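Local coordinates for protein ATP-dependent Clp protease proteolytic subunit (Listeria monocytogenes, PDB 4JCQ) that probably cleaves peptide bonds in proteins, misfolded ones among them, as the serine-protease component of an ATP-dependent Clp machine, at residues Thr95-Ala100 and Thr111-His116; Glu103-Leu108 and Ala148-Gln153; Arg138-Ile143 and Asp161-Phe166. All blocks are in the same frame, centred on the assembly; numbering follows the deposited sequence.

Interaction 1. Residues Thr95-Ala100 and Thr111-His116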
ATOM      1  N   THR H  95      10.540 -30.469   6.613  1.00 20.80           N
ATOM      2  CA  THR H  95      11.296 -30.216   7.837  1.00 21.38           C
ATOM      3  C   THR H  95      10.396 -29.587   8.905  1.00 21.05           C
ATOM      4  O   THR H  95      10.420 -29.998  10.068  1.00 22.37           O
ATOM      5  CB  THR H  95      12.528 -29.333   7.550  1.00 22.48           C
ATOM      6  OG1 THR H  95      13.332 -29.965   6.546  1.00 24.51           O
ATOM      7  CG2 THR H  95      13.372 -29.131   8.809  1.00 23.66           C
ATOM      8  N   ILE H  96       9.595 -28.607   8.493  1.00 20.69           N
ATOM      9  CA  ILE H  96       8.620 -27.962   9.375  1.00 20.27           C
ATOM     10  C   ILE H  96       7.559 -28.959   9.847  1.00 20.48           C
ATOM     11  O   ILE H  96       7.278 -29.054  11.041  1.00 21.49           O
ATOM     12  CB  ILE H  96       7.944 -26.757   8.679  1.00 19.20           C
ATOM     13  CG1 ILE H  96       8.956 -25.622   8.490  1.00 19.03           C
ATOM     14  CG2 ILE H  96       6.734 -26.273   9.474  1.00 19.54           C
ATOM     15  CD1 ILE H  96       8.546 -24.591   7.460  1.00 18.88           C
ATOM     16  N   TYR H  97       6.988 -29.700   8.900  1.00 20.52           N
ATOM     17  CA  TYR H  97       5.966 -30.707   9.186  1.00 20.09           C
ATOM     18  C   TYR H  97       6.428 -31.704  10.250  1.00 20.97           C
ATOM     19  O   TYR H  97       5.670 -32.050  11.163  1.00 21.50           O
ATOM     20  CB  TYR H  97       5.574 -31.436   7.890  1.00 19.34           C
ATOM     21  CG  TYR H  97       4.450 -32.435   8.047  1.00 19.66           C
ATOM     22  CD1 TYR H  97       3.118 -32.046   7.904  1.00 19.71           C
ATOM     23  CD2 TYR H  97       4.719 -33.774   8.333  1.00 20.21           C
ATOM     24  CE1 TYR H  97       2.084 -32.962   8.048  1.00 19.90           C
ATOM     25  CE2 TYR H  97       3.695 -34.697   8.480  1.00 20.34           C
ATOM     26  CZ  TYR H  97       2.382 -34.287   8.339  1.00 20.05           C
ATOM     27  OH  TYR H  97       1.372 -35.208   8.486  1.00 20.28           O
ATOM     28  N   LEU H  98       7.683 -32.136  10.139  1.00 21.47           N
ATOM     29  CA  LEU H  98       8.247 -33.142  11.031  1.00 22.86           C
ATOM     30  C   LEU H  98       8.654 -32.615  12.413  1.00 24.08           C
ATOM     31  O   LEU H  98       9.142 -33.382  13.245  1.00 25.98           O
ATOM     32  CB  LEU H  98       9.427 -33.855  10.353  1.00 23.44           C
ATOM     33  CG  LEU H  98       9.109 -34.748   9.148  1.00 23.07           C
ATOM     34  CD1 LEU H  98      10.392 -35.266   8.518  1.00 22.66           C
ATOM     35  CD2 LEU H  98       8.190 -35.905   9.518  1.00 24.03           C
ATOM     36  N   ALA H  99       8.446 -31.321  12.657  1.00 23.46           N
ATOM     37  CA  ALA H  99       8.694 -30.731  13.979  1.00 24.79           C
ATOM     38  C   ALA H  99       7.699 -31.231  15.027  1.00 25.57           C
ATOM     39  O   ALA H  99       8.022 -31.306  16.212  1.00 26.70           O
ATOM     40  CB  ALA H  99       8.663 -29.211  13.906  1.00 24.05           C
ATOM     41  N   ALA H 100       6.488 -31.563  14.586  1.00 25.80           N
ATOM     42  CA  ALA H 100       5.462 -32.101  15.473  1.00 26.88           C
ATOM     43  C   ALA H 100       5.750 -33.565  15.794  1.00 27.97           C
ATOM     44  O   ALA H 100       6.335 -34.284  14.974  1.00 27.03           O
ATOM     45  CB  ALA H 100       4.086 -31.954  14.843  1.00 26.05           C
ATOM     46  N   THR H 111      -3.113 -34.713  -0.816  1.00 20.39           N
ATOM     47  CA  THR H 111      -1.810 -34.161  -0.473  1.00 18.60           C
ATOM     48  C   THR H 111      -0.722 -35.112  -0.952  1.00 19.02           C
ATOM     49  O   THR H 111      -0.861 -36.332  -0.838  1.00 20.49           O
ATOM     50  CB  THR H 111      -1.668 -33.965   1.055  1.00 18.00           C
ATOM     51  OG1 THR H 111      -2.844 -33.334   1.572  1.00 19.49           O
ATOM     52  CG2 THR H 111      -0.444 -33.112   1.398  1.00 17.42           C
ATOM     53  N   ARG H 112       0.352 -34.548  -1.497  1.00 18.74           N
ATOM     54  CA  ARG H 112       1.548 -35.323  -1.817  1.00 19.28           C
ATOM     55  C   ARG H 112       2.761 -34.793  -1.051  1.00 18.68           C
ATOM     56  O   ARG H 112       2.810 -33.615  -0.683  1.00 18.70           O
ATOM     57  CB  ARG H 112       1.809 -35.371  -3.330  1.00 21.68           C
ATOM     58  CG  ARG H 112       1.668 -34.046  -4.061  1.00 24.61           C
ATOM     59  CD  ARG H 112       2.060 -34.194  -5.523  1.00 27.96           C
ATOM     60  NE  ARG H 112       1.984 -32.926  -6.245  1.00 31.23           N
ATOM     61  CZ  ARG H 112       2.647 -32.656  -7.367  1.00 33.59           C
ATOM     62  NH1 ARG H 112       2.511 -31.474  -7.953  1.00 34.00           N
ATOM     63  NH2 ARG H 112       3.452 -33.565  -7.903  1.00 35.85           N
ATOM     64  N   TYR H 113       3.723 -35.680  -0.807  1.00 18.03           N
ATOM     65  CA  TYR H 113       4.878 -35.396   0.047  1.00 17.43           C
ATOM     66  C   TYR H 113       6.182 -35.713  -0.676  1.00 18.54           C
ATOM     67  O   TYR H 113       6.268 -36.708  -1.399  1.00 18.87           O
ATOM     68  CB  TYR H 113       4.791 -36.218   1.342  1.00 16.89           C
ATOM     69  CG  TYR H 113       3.646 -35.811   2.248  1.00 16.81           C
ATOM     70  CD1 TYR H 113       3.869 -35.002   3.359  1.00 16.79           C
ATOM     71  CD2 TYR H 113       2.338 -36.220   1.982  1.00 17.27           C
ATOM     72  CE1 TYR H 113       2.824 -34.616   4.186  1.00 16.59           C
ATOM     73  CE2 TYR H 113       1.287 -35.839   2.801  1.00 17.22           C
ATOM     74  CZ  TYR H 113       1.537 -35.034   3.898  1.00 17.16           C
ATOM     75  OH  TYR H 113       0.500 -34.648   4.710  1.00 18.05           O
ATOM     76  N   MET H 114       7.192 -34.868  -0.480  1.00 19.11           N
ATOM     77  CA  MET H 114       8.524 -35.110  -1.043  1.00 20.61           C
ATOM     78  C   MET H 114       9.608 -34.654  -0.075  1.00 20.37           C
ATOM     79  O   MET H 114       9.639 -33.491   0.317  1.00 20.68           O
ATOM     80  CB  MET H 114       8.684 -34.409  -2.396  1.00 21.82           C
ATOM     81  CG  MET H 114      10.025 -34.677  -3.072  1.00 25.04           C
ATOM     82  SD  MET H 114      10.158 -33.973  -4.722  1.00 29.39           S
ATOM     83  CE  MET H 114      10.253 -32.220  -4.361  1.00 25.54           C
ATOM     84  N   ILE H 115      10.501 -35.564   0.306  1.00 21.05           N
ATOM     85  CA  ILE H 115      11.539 -35.219   1.283  1.00 21.70           C
ATOM     86  C   ILE H 115      12.842 -34.701   0.661  1.00 21.50           C
ATOM     87  O   ILE H 115      13.776 -34.361   1.388  1.00 23.26           O
ATOM     88  CB  ILE H 115      11.828 -36.355   2.296  1.00 22.52           C
ATOM     89  CG1 ILE H 115      12.576 -37.521   1.640  1.00 23.57           C
ATOM     90  CG2 ILE H 115      10.546 -36.808   2.987  1.00 24.03           C
ATOM     91  CD1 ILE H 115      13.309 -38.392   2.639  1.00 25.81           C
ATOM     92  N   HIS H 116      12.891 -34.632  -0.669  1.00 21.88           N
ATOM     93  CA  HIS H 116      14.031 -34.043  -1.379  1.00 22.66           C
ATOM     94  C   HIS H 116      14.447 -32.745  -0.757  1.00 22.21           C
ATOM     95  O   HIS H 116      13.606 -31.890  -0.479  1.00 21.22           O
ATOM     96  CB  HIS H 116      13.693 -33.799  -2.845  1.00 24.04           C
ATOM     97  CG  HIS H 116      14.774 -33.057  -3.602  1.00 25.58           C
ATOM     98  ND1 HIS H 116      14.705 -31.738  -3.860  1.00 26.87           N
ATOM     99  CD2 HIS H 116      15.980 -33.500  -4.143  1.00 26.55           C
ATOM    100  CE1 HIS H 116      15.803 -31.354  -4.539  1.00 27.51           C
ATOM    101  NE2 HIS H 116      16.582 -32.435  -4.713  1.00 27.32           N
TER
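Y97 and Y113 meet through their rings in a T-shaped (edge-to-face) pair. Y113 CE1 lies 4.1 Å above the plane of the Y97 ring, over its centre, so the edge of Y113 is directed at that face. The ring planes stand at 68° and the centroids are 5.6 Å apart, which excludes a parallel stack. Y97 CG is anti to the backbone N (chi1 -176°), and this swings the ring from the end of helix 92-97 toward strand 111-114. The shortest carbon-carbon approach, Y97 CZ to Y113 CE1, is 4.2 Å.

The hydroxyls take partners of their own. Y97 OH and Y113 OH stay 3.9 Å apart and are not bonded to each other. Y97 OH instead hydrogen-bonds to F106 O and Y113 OH to S107 OG, both on strand 105-108, which ties down the far ends of the two buried rings. V89 and V179 also pack on both tyrosines.

The helix starts just after S91, the predicted nucleophile, and the strand leads into H116, a predicted active-site residue whose O accepts from S91 OG. The tyrosine pair thus joins the elements flanking the active site of a ClpP/crotonase fold.

Interaction 2. Residues Glu103-Leu108 and Ala148-Gln153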
ATOM      1  N   GLU H 103       2.466 -38.740  16.613  1.00 32.83           N
ATOM      2  CA  GLU H 103       1.019 -38.890  16.831  1.00 35.78           C
ATOM      3  C   GLU H 103       0.204 -37.610  16.592  1.00 30.79           C
ATOM      4  O   GLU H 103      -1.025 -37.654  16.551  1.00 29.75           O
ATOM      5  CB  GLU H 103       0.705 -39.511  18.206  1.00 42.00           C
ATOM      6  CG  GLU H 103       1.790 -39.367  19.268  1.00 51.26           C
ATOM      7  CD  GLU H 103       1.648 -38.116  20.116  1.00 59.89           C
ATOM      8  OE1 GLU H 103       0.505 -37.736  20.450  1.00 63.78           O
ATOM      9  OE2 GLU H 103       2.689 -37.521  20.469  1.00 63.94           O
ATOM     10  N   ASN H 104       0.897 -36.487  16.407  1.00 29.07           N
ATOM     11  CA  ASN H 104       0.254 -35.208  16.105  1.00 28.61           C
ATOM     12  C   ASN H 104       0.407 -34.782  14.639  1.00 26.66           C
ATOM     13  O   ASN H 104       0.156 -33.625  14.295  1.00 26.56           O
ATOM     14  CB  ASN H 104       0.784 -34.112  17.038  1.00 29.11           C
ATOM     15  CG  ASN H 104       0.478 -34.387  18.497  1.00 30.76           C
ATOM     16  OD1 ASN H 104      -0.611 -34.849  18.841  1.00 29.23           O
ATOM     17  ND2 ASN H 104       1.439 -34.100  19.367  1.00 31.73           N
ATOM     18  N   ARG H 105       0.803 -35.723  13.784  1.00 25.76           N
ATOM     19  CA  ARG H 105       1.016 -35.432  12.363  1.00 24.74           C
ATOM     20  C   ARG H 105      -0.100 -36.006  11.494  1.00 24.39           C
ATOM     21  O   ARG H 105      -0.216 -37.225  11.324  1.00 25.49           O
ATOM     22  CB  ARG H 105       2.398 -35.913  11.897  1.00 24.27           C
ATOM     23  CG  ARG H 105       3.555 -35.289  12.667  1.00 25.23           C
ATOM     24  CD  ARG H 105       4.854 -35.283  11.873  1.00 23.99           C
ATOM     25  NE  ARG H 105       5.357 -36.627  11.601  1.00 25.39           N
ATOM     26  CZ  ARG H 105       6.305 -37.241  12.308  1.00 26.07           C
ATOM     27  NH1 ARG H 105       6.875 -36.639  13.347  1.00 25.50           N
ATOM     28  NH2 ARG H 105       6.687 -38.464  11.968  1.00 25.58           N
ATOM     29  N   PHE H 106      -0.915 -35.107  10.951  1.00 23.52           N
ATOM     30  CA  PHE H 106      -2.101 -35.474  10.184  1.00 23.49           C
ATOM     31  C   PHE H 106      -1.978 -35.049   8.725  1.00 21.68           C
ATOM     32  O   PHE H 106      -1.126 -34.228   8.371  1.00 20.96           O
ATOM     33  CB  PHE H 106      -3.353 -34.831  10.797  1.00 24.17           C
ATOM     34  CG  PHE H 106      -3.604 -35.218  12.229  1.00 27.20           C
ATOM     35  CD1 PHE H 106      -3.019 -34.503  13.272  1.00 29.38           C
ATOM     36  CD2 PHE H 106      -4.435 -36.291  12.539  1.00 27.74           C
ATOM     37  CE1 PHE H 106      -3.252 -34.855  14.593  1.00 31.36           C
ATOM     38  CE2 PHE H 106      -4.673 -36.647  13.860  1.00 28.87           C
ATOM     39  CZ  PHE H 106      -4.081 -35.928  14.887  1.00 30.35           C
ATOM     40  N   SER H 107      -2.836 -35.613   7.881  1.00 21.08           N
ATOM     41  CA  SER H 107      -2.923 -35.191   6.491  1.00 20.67           C
ATOM     42  C   SER H 107      -4.350 -35.196   5.971  1.00 20.25           C
ATOM     43  O   SER H 107      -5.134 -36.100   6.271  1.00 21.02           O
ATOM     44  CB  SER H 107      -2.060 -36.079   5.597  1.00 20.90           C
ATOM     45  OG  SER H 107      -2.033 -35.574   4.273  1.00 21.05           O
ATOM     46  N   LEU H 108      -4.674 -34.172   5.188  1.00 19.40           N
ATOM     47  CA  LEU H 108      -5.881 -34.180   4.371  1.00 19.84           C
ATOM     48  C   LEU H 108      -5.636 -35.115   3.176  1.00 19.71           C
ATOM     49  O   LEU H 108      -4.484 -35.323   2.789  1.00 20.35           O
ATOM     50  CB  LEU H 108      -6.233 -32.752   3.936  1.00 19.80           C
ATOM     51  CG  LEU H 108      -7.239 -31.940   4.777  1.00 20.54           C
ATOM     52  CD1 LEU H 108      -7.382 -32.394   6.226  1.00 20.63           C
ATOM     53  CD2 LEU H 108      -6.947 -30.448   4.705  1.00 20.08           C
ATOM     54  N   ALA H 148      15.337 -38.649   9.724  1.00 26.35           N
ATOM     55  CA  ALA H 148      15.450 -40.036  10.194  1.00 28.75           C
ATOM     56  C   ALA H 148      14.832 -40.235  11.582  1.00 30.57           C
ATOM     57  O   ALA H 148      14.073 -41.183  11.796  1.00 31.01           O
ATOM     58  CB  ALA H 148      16.902 -40.497  10.179  1.00 28.36           C
ATOM     59  N   GLU H 149      15.150 -39.331  12.509  1.00 31.35           N
ATOM     60  CA  GLU H 149      14.640 -39.403  13.879  1.00 34.55           C
ATOM     61  C   GLU H 149      13.121 -39.220  13.937  1.00 32.34           C
ATOM     62  O   GLU H 149      12.440 -39.906  14.700  1.00 30.26           O
ATOM     63  CB  GLU H 149      15.332 -38.370  14.774  1.00 40.50           C
ATOM     64  CG  GLU H 149      15.075 -38.570  16.263  1.00 48.59           C
ATOM     65  CD  GLU H 149      15.608 -37.437  17.123  1.00 58.28           C
ATOM     66  OE1 GLU H 149      16.784 -37.050  16.952  1.00 62.18           O
ATOM     67  OE2 GLU H 149      14.851 -36.941  17.985  1.00 64.51           O
ATOM     68  N   ALA H 150      12.602 -38.301  13.125  1.00 30.04           N
ATOM     69  CA  ALA H 150      11.171 -37.995  13.111  1.00 29.07           C
ATOM     70  C   ALA H 150      10.320 -39.099  12.474  1.00 28.47           C
ATOM     71  O   ALA H 150       9.201 -39.356  12.922  1.00 28.04           O
ATOM     72  CB  ALA H 150      10.918 -36.660  12.421  1.00 27.14           C
ATOM     73  N   THR H 151      10.854 -39.743  11.437  1.00 27.21           N
ATOM     74  CA  THR H 151      10.104 -40.745  10.670  1.00 28.76           C
ATOM     75  C   THR H 151      10.293 -42.170  11.188  1.00 30.86           C
ATOM     76  O   THR H 151       9.412 -43.015  11.030  1.00 31.09           O
ATOM     77  CB  THR H 151      10.472 -40.723   9.169  1.00 27.88           C
ATOM     78  OG1 THR H 151      11.876 -40.971   9.010  1.00 27.77           O
ATOM     79  CG2 THR H 151      10.107 -39.383   8.532  1.00 25.78           C
ATOM     80  N   GLY H 152      11.447 -42.431  11.795  1.00 33.28           N
ATOM     81  CA  GLY H 152      11.799 -43.779  12.236  1.00 35.10           C
ATOM     82  C   GLY H 152      12.543 -44.563  11.168  1.00 36.36           C
ATOM     83  O   GLY H 152      12.913 -45.717  11.383  1.00 36.47           O
ATOM     84  N   GLN H 153      12.754 -43.933  10.013  1.00 35.44           N
ATOM     85  CA  GLN H 153      13.539 -44.523   8.932  1.00 36.52           C
ATOM     86  C   GLN H 153      15.023 -44.472   9.281  1.00 36.58           C
ATOM     87  O   GLN H 153      15.451 -43.635  10.079  1.00 36.34           O
ATOM     88  CB  GLN H 153      13.299 -43.777   7.615  1.00 35.34           C
ATOM     89  CG  GLN H 153      11.876 -43.849   7.072  1.00 36.94           C
ATOM     90  CD  GLN H 153      11.572 -45.147   6.340  1.00 39.17           C
ATOM     91  OE1 GLN H 153      12.473 -45.913   5.995  1.00 39.12           O
ATOM     92  NE2 GLN H 153      10.292 -45.394   6.093  1.00 36.41           N
TER
HETATM   93  O   HOH W   1       8.425 -37.764  15.681  1.00 41.72           O
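R105 has its CG anti to its own carbonyl carbon and then runs extended until the chain bends at chi3 (-65°); this bend carries the guanidinium group to the carbonyl of A150. The contact belongs to the ClpP/crotonase fold: R105 opens strand 105-108 of the parallel sheet, and A150 lies in the last turn of helix 133-151, where late carbonyls tend to lack the partners of the helix body. The arginine therefore meets the C-terminal end of a helix, where a positive charge should be favoured by the helix dipole.

The direct bond runs from R105 NH2 to A150 O over 2.8 Å, with an N-H...O angle of 154°. It is not aligned with a carbonyl lone pair, since NH2 stands above the carbonyl plane, 51° out of it. Other contact is slight and purely van der Waals: A150 CB comes within 4.1 Å of R105 NH1, and T151 CA within 4.3 Å of R105 NH2.

Three further backbone carbonyls fix the rotation of the guanidinium. NE donates to I178 O, NH1 to A100 O, and NH2, besides its bond to A150, to G177 O. The charged group is thus surrounded by main-chain acceptors, without a carboxylate among these four.

The helix terminus has its own order. G152 N still bonds to A148 O at 2.9 Å, but G152 itself adopts positive phi and ends the helical path. T151 OG1, also bonded to I147 O, accepts from Q153 N at 3.2 Å, which makes an ST turn. Beside the direct bond, a water accepts from R105 NH1 at 3.0 Å and donates to A150 O at 3.3 Å.

Interaction 3. Residues Arg138-Ile143 and Asp161-Phe166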
ATOM      1  N   ARG H 138      27.614 -30.992   5.481  1.00 29.43           N
ATOM      2  CA  ARG H 138      27.191 -30.788   6.870  1.00 31.28           C
ATOM      3  C   ARG H 138      25.693 -30.523   6.985  1.00 28.80           C
ATOM      4  O   ARG H 138      25.017 -31.115   7.826  1.00 28.33           O
ATOM      5  CB  ARG H 138      27.965 -29.632   7.502  1.00 34.99           C
ATOM      6  CG  ARG H 138      29.303 -30.020   8.095  1.00 41.82           C
ATOM      7  CD  ARG H 138      29.873 -28.863   8.893  1.00 47.36           C
ATOM      8  NE  ARG H 138      30.848 -29.313   9.881  1.00 54.32           N
ATOM      9  CZ  ARG H 138      31.386 -28.536  10.816  1.00 55.53           C
ATOM     10  NH1 ARG H 138      31.049 -27.254  10.902  1.00 50.52           N
ATOM     11  NH2 ARG H 138      32.264 -29.044  11.669  1.00 56.32           N
ATOM     12  N   MET H 139      25.191 -29.627   6.136  1.00 28.48           N
ATOM     13  CA  MET H 139      23.766 -29.293   6.076  1.00 28.50           C
ATOM     14  C   MET H 139      22.931 -30.536   5.786  1.00 26.84           C
ATOM     15  O   MET H 139      21.941 -30.795   6.472  1.00 24.99           O
ATOM     16  CB  MET H 139      23.516 -28.231   4.999  1.00 31.50           C
ATOM     17  CG  MET H 139      22.081 -27.734   4.902  1.00 35.52           C
ATOM     18  SD  MET H 139      21.781 -26.708   3.444  1.00 41.32           S
ATOM     19  CE  MET H 139      22.728 -25.238   3.832  1.00 43.11           C
ATOM     20  N   ARG H 140      23.347 -31.300   4.777  1.00 26.82           N
ATOM     21  CA  ARG H 140      22.649 -32.523   4.389  1.00 26.88           C
ATOM     22  C   ARG H 140      22.616 -33.554   5.515  1.00 27.08           C
ATOM     23  O   ARG H 140      21.568 -34.141   5.783  1.00 26.18           O
ATOM     24  CB  ARG H 140      23.268 -33.124   3.117  1.00 28.08           C
ATOM     25  CG  ARG H 140      22.569 -34.378   2.601  1.00 29.62           C
ATOM     26  CD  ARG H 140      21.080 -34.150   2.343  1.00 31.23           C
ATOM     27  NE  ARG H 140      20.846 -33.127   1.325  1.00 33.77           N
ATOM     28  CZ  ARG H 140      20.817 -33.357   0.014  1.00 34.34           C
ATOM     29  NH1 ARG H 140      20.605 -32.353  -0.824  1.00 33.51           N
ATOM     30  NH2 ARG H 140      21.002 -34.582  -0.459  1.00 34.51           N
ATOM     31  N   GLU H 141      23.758 -33.760   6.171  1.00 28.06           N
ATOM     32  CA  GLU H 141      23.852 -34.688   7.301  1.00 29.87           C
ATOM     33  C   GLU H 141      22.912 -34.289   8.443  1.00 27.69           C
ATOM     34  O   GLU H 141      22.228 -35.139   9.014  1.00 26.75           O
ATOM     35  CB  GLU H 141      25.296 -34.793   7.803  1.00 33.22           C
ATOM     36  CG  GLU H 141      26.231 -35.533   6.854  1.00 37.56           C
ATOM     37  CD  GLU H 141      27.684 -35.519   7.300  1.00 43.74           C
ATOM     38  OE1 GLU H 141      28.526 -36.092   6.578  1.00 45.05           O
ATOM     39  OE2 GLU H 141      27.991 -34.939   8.365  1.00 46.68           O
ATOM     40  N   ARG H 142      22.876 -32.994   8.753  1.00 26.91           N
ATOM     41  CA  ARG H 142      22.005 -32.459   9.804  1.00 26.81           C
ATOM     42  C   ARG H 142      20.526 -32.709   9.496  1.00 25.33           C
ATOM     43  O   ARG H 142      19.785 -33.205  10.345  1.00 24.35           O
ATOM     44  CB  ARG H 142      22.271 -30.961  10.010  1.00 27.95           C
ATOM     45  CG  ARG H 142      21.429 -30.311  11.102  1.00 29.77           C
ATOM     46  CD  ARG H 142      21.734 -28.826  11.260  1.00 31.87           C
ATOM     47  NE  ARG H 142      21.504 -28.060  10.030  1.00 34.06           N
ATOM     48  CZ  ARG H 142      20.324 -27.578   9.641  1.00 34.92           C
ATOM     49  NH1 ARG H 142      20.227 -26.897   8.508  1.00 35.67           N
ATOM     50  NH2 ARG H 142      19.237 -27.775  10.375  1.00 35.42           N
ATOM     51  N   ILE H 143      20.107 -32.376   8.277  1.00 24.97           N
ATOM     52  CA  ILE H 143      18.713 -32.550   7.869  1.00 24.51           C
ATOM     53  C   ILE H 143      18.341 -34.034   7.747  1.00 23.93           C
ATOM     54  O   ILE H 143      17.234 -34.427   8.129  1.00 24.14           O
ATOM     55  CB  ILE H 143      18.392 -31.771   6.571  1.00 25.36           C
ATOM     56  CG1 ILE H 143      18.640 -30.271   6.788  1.00 27.59           C
ATOM     57  CG2 ILE H 143      16.945 -31.998   6.144  1.00 25.65           C
ATOM     58  CD1 ILE H 143      18.760 -29.461   5.515  1.00 29.31           C
ATOM     59  N   ASP H 161      16.944 -40.743  -0.155  1.00 30.77           N
ATOM     60  CA  ASP H 161      15.699 -40.113  -0.582  1.00 30.18           C
ATOM     61  C   ASP H 161      15.715 -38.580  -0.605  1.00 27.34           C
ATOM     62  O   ASP H 161      14.992 -37.971  -1.394  1.00 27.68           O
ATOM     63  CB  ASP H 161      14.523 -40.654   0.238  1.00 31.75           C
ATOM     64  CG  ASP H 161      14.205 -42.110  -0.085  1.00 34.59           C
ATOM     65  OD1 ASP H 161      14.669 -42.614  -1.133  1.00 34.06           O
ATOM     66  OD2 ASP H 161      13.481 -42.753   0.704  1.00 31.47           O
ATOM     67  N   THR H 162      16.538 -37.960   0.240  1.00 25.58           N
ATOM     68  CA  THR H 162      16.688 -36.498   0.216  1.00 25.03           C
ATOM     69  C   THR H 162      17.497 -36.024  -0.995  1.00 25.64           C
ATOM     70  O   THR H 162      17.421 -34.852  -1.376  1.00 24.13           O
ATOM     71  CB  THR H 162      17.329 -35.936   1.504  1.00 24.36           C
ATOM     72  OG1 THR H 162      18.591 -36.573   1.742  1.00 23.63           O
ATOM     73  CG2 THR H 162      16.411 -36.138   2.706  1.00 23.91           C
ATOM     74  N   ASP H 163      18.266 -36.937  -1.589  1.00 27.30           N
ATOM     75  CA  ASP H 163      19.101 -36.616  -2.745  1.00 29.17           C
ATOM     76  C   ASP H 163      18.485 -37.057  -4.079  1.00 30.82           C
ATOM     77  O   ASP H 163      19.179 -37.137  -5.095  1.00 32.27           O
ATOM     78  CB  ASP H 163      20.508 -37.201  -2.579  1.00 31.04           C
ATOM     79  CG  ASP H 163      21.568 -36.375  -3.287  1.00 33.46           C
ATOM     80  OD1 ASP H 163      22.482 -36.967  -3.894  1.00 35.52           O
ATOM     81  OD2 ASP H 163      21.484 -35.130  -3.247  1.00 35.31           O
ATOM     82  N   ARG H 164      17.186 -37.345  -4.067  1.00 30.20           N
ATOM     83  CA  ARG H 164      16.440 -37.580  -5.306  1.00 33.37           C
ATOM     84  C   ARG H 164      15.056 -36.930  -5.253  1.00 33.14           C
ATOM     85  O   ARG H 164      14.620 -36.486  -4.192  1.00 31.87           O
ATOM     86  CB  ARG H 164      16.370 -39.075  -5.653  1.00 37.26           C
ATOM     87  CG  ARG H 164      15.647 -39.961  -4.652  1.00 40.91           C
ATOM     88  CD  ARG H 164      15.903 -41.426  -4.969  1.00 47.98           C
ATOM     89  NE  ARG H 164      14.896 -42.309  -4.381  1.00 55.18           N
ATOM     90  CZ  ARG H 164      13.808 -42.742  -5.015  1.00 56.93           C
ATOM     91  NH1 ARG H 164      13.563 -42.379  -6.268  1.00 57.35           N
ATOM     92  NH2 ARG H 164      12.954 -43.542  -4.389  1.00 60.23           N
ATOM     93  N   ASN H 165      14.385 -36.864  -6.400  1.00 35.37           N
ATOM     94  CA  ASN H 165      13.109 -36.162  -6.523  1.00 36.08           C
ATOM     95  C   ASN H 165      11.949 -37.103  -6.805  1.00 38.37           C
ATOM     96  O   ASN H 165      11.606 -37.349  -7.963  1.00 44.68           O
ATOM     97  CB  ASN H 165      13.191 -35.096  -7.619  1.00 38.01           C
ATOM     98  CG  ASN H 165      14.087 -33.939  -7.241  1.00 39.22           C
ATOM     99  OD1 ASN H 165      13.662 -33.007  -6.560  1.00 40.78           O
ATOM    100  ND2 ASN H 165      15.334 -33.987  -7.689  1.00 44.16           N
ATOM    101  N   PHE H 166      11.348 -37.631  -5.745  1.00 36.80           N
ATOM    102  CA  PHE H 166      10.190 -38.501  -5.902  1.00 38.46           C
ATOM    103  C   PHE H 166       9.057 -38.131  -4.951  1.00 34.72           C
ATOM    104  O   PHE H 166       9.265 -37.904  -3.754  1.00 33.26           O
ATOM    105  CB  PHE H 166      10.579 -39.981  -5.780  1.00 41.05           C
ATOM    106  CG  PHE H 166      10.855 -40.431  -4.378  1.00 43.23           C
ATOM    107  CD1 PHE H 166       9.933 -41.215  -3.694  1.00 44.52           C
ATOM    108  CD2 PHE H 166      12.035 -40.073  -3.737  1.00 45.23           C
ATOM    109  CE1 PHE H 166      10.183 -41.634  -2.399  1.00 47.23           C
ATOM    110  CE2 PHE H 166      12.287 -40.485  -2.441  1.00 45.97           C
ATOM    111  CZ  PHE H 166      11.363 -41.270  -1.773  1.00 47.35           C
TER
HETATM  112  O   HOH W   2      21.665 -37.041   1.152  1.00 30.41           O
HETATM  113  O   HOH W   3      20.089 -32.634  -3.263  1.00 38.75           O
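R140 and D163 form a salt bridge, with R140 NH2 donating to D163 OD2 over 2.9 Å at an N-H...O angle of 163°. The acceptor lies close to the guanidinium plane, whereas the donor comes from above the carboxylate plane, 45° out of it; the two flat groups are turned 60° against each other, so this is a single-atom contact and not a paired, coplanar one. A water beside it accepts from R140 NH2 at 3.0 Å and donates to T162 OG1 at 3.2 Å, and a second donates to D163 OD2.

R140 sits on helix 133-151, the long helix of the handle in ClpP proteins. Bends at chi2 and chi3 fold its chain over T162. T162 O consequently lies over one guanidinium face, 4.0 Å from R140 CZ, and R140 CD packs on T162 OG1 at 3.5 Å. That hydroxyl has two acceptors near it, N144 OD1 and I158 O, which must share or compete for its single proton.

Farther out, I115 packs on T162, and N165 touches H116, a predicted active-site residue whose side chain is about 6 Å from that of R140.

How the interactions relate
Interactions 1 and 2 lie in the core, with centres 8 Å apart, and adjoin directly: L98 CD2 packs on R105 NE at 3.6 Å. Interaction 3 is nearer the surface, its centre about 15 Å from that of the chain, and includes an exposed aspartate. Interactions 2 and 3 use the same helix, 133-151, at its end and middle respectively, yet their centres are about 17 Å apart and they do not touch. The chemistry follows position: ring against ring in 95-100/111-116, a buried arginine on main-chain carbonyls in 103-108/148-153, an arginine-carboxylate bridge with waters in 138-143/161-166. H116 joins interaction 1 to interaction 3, its CD2 lying 3.4 Å from T162 O.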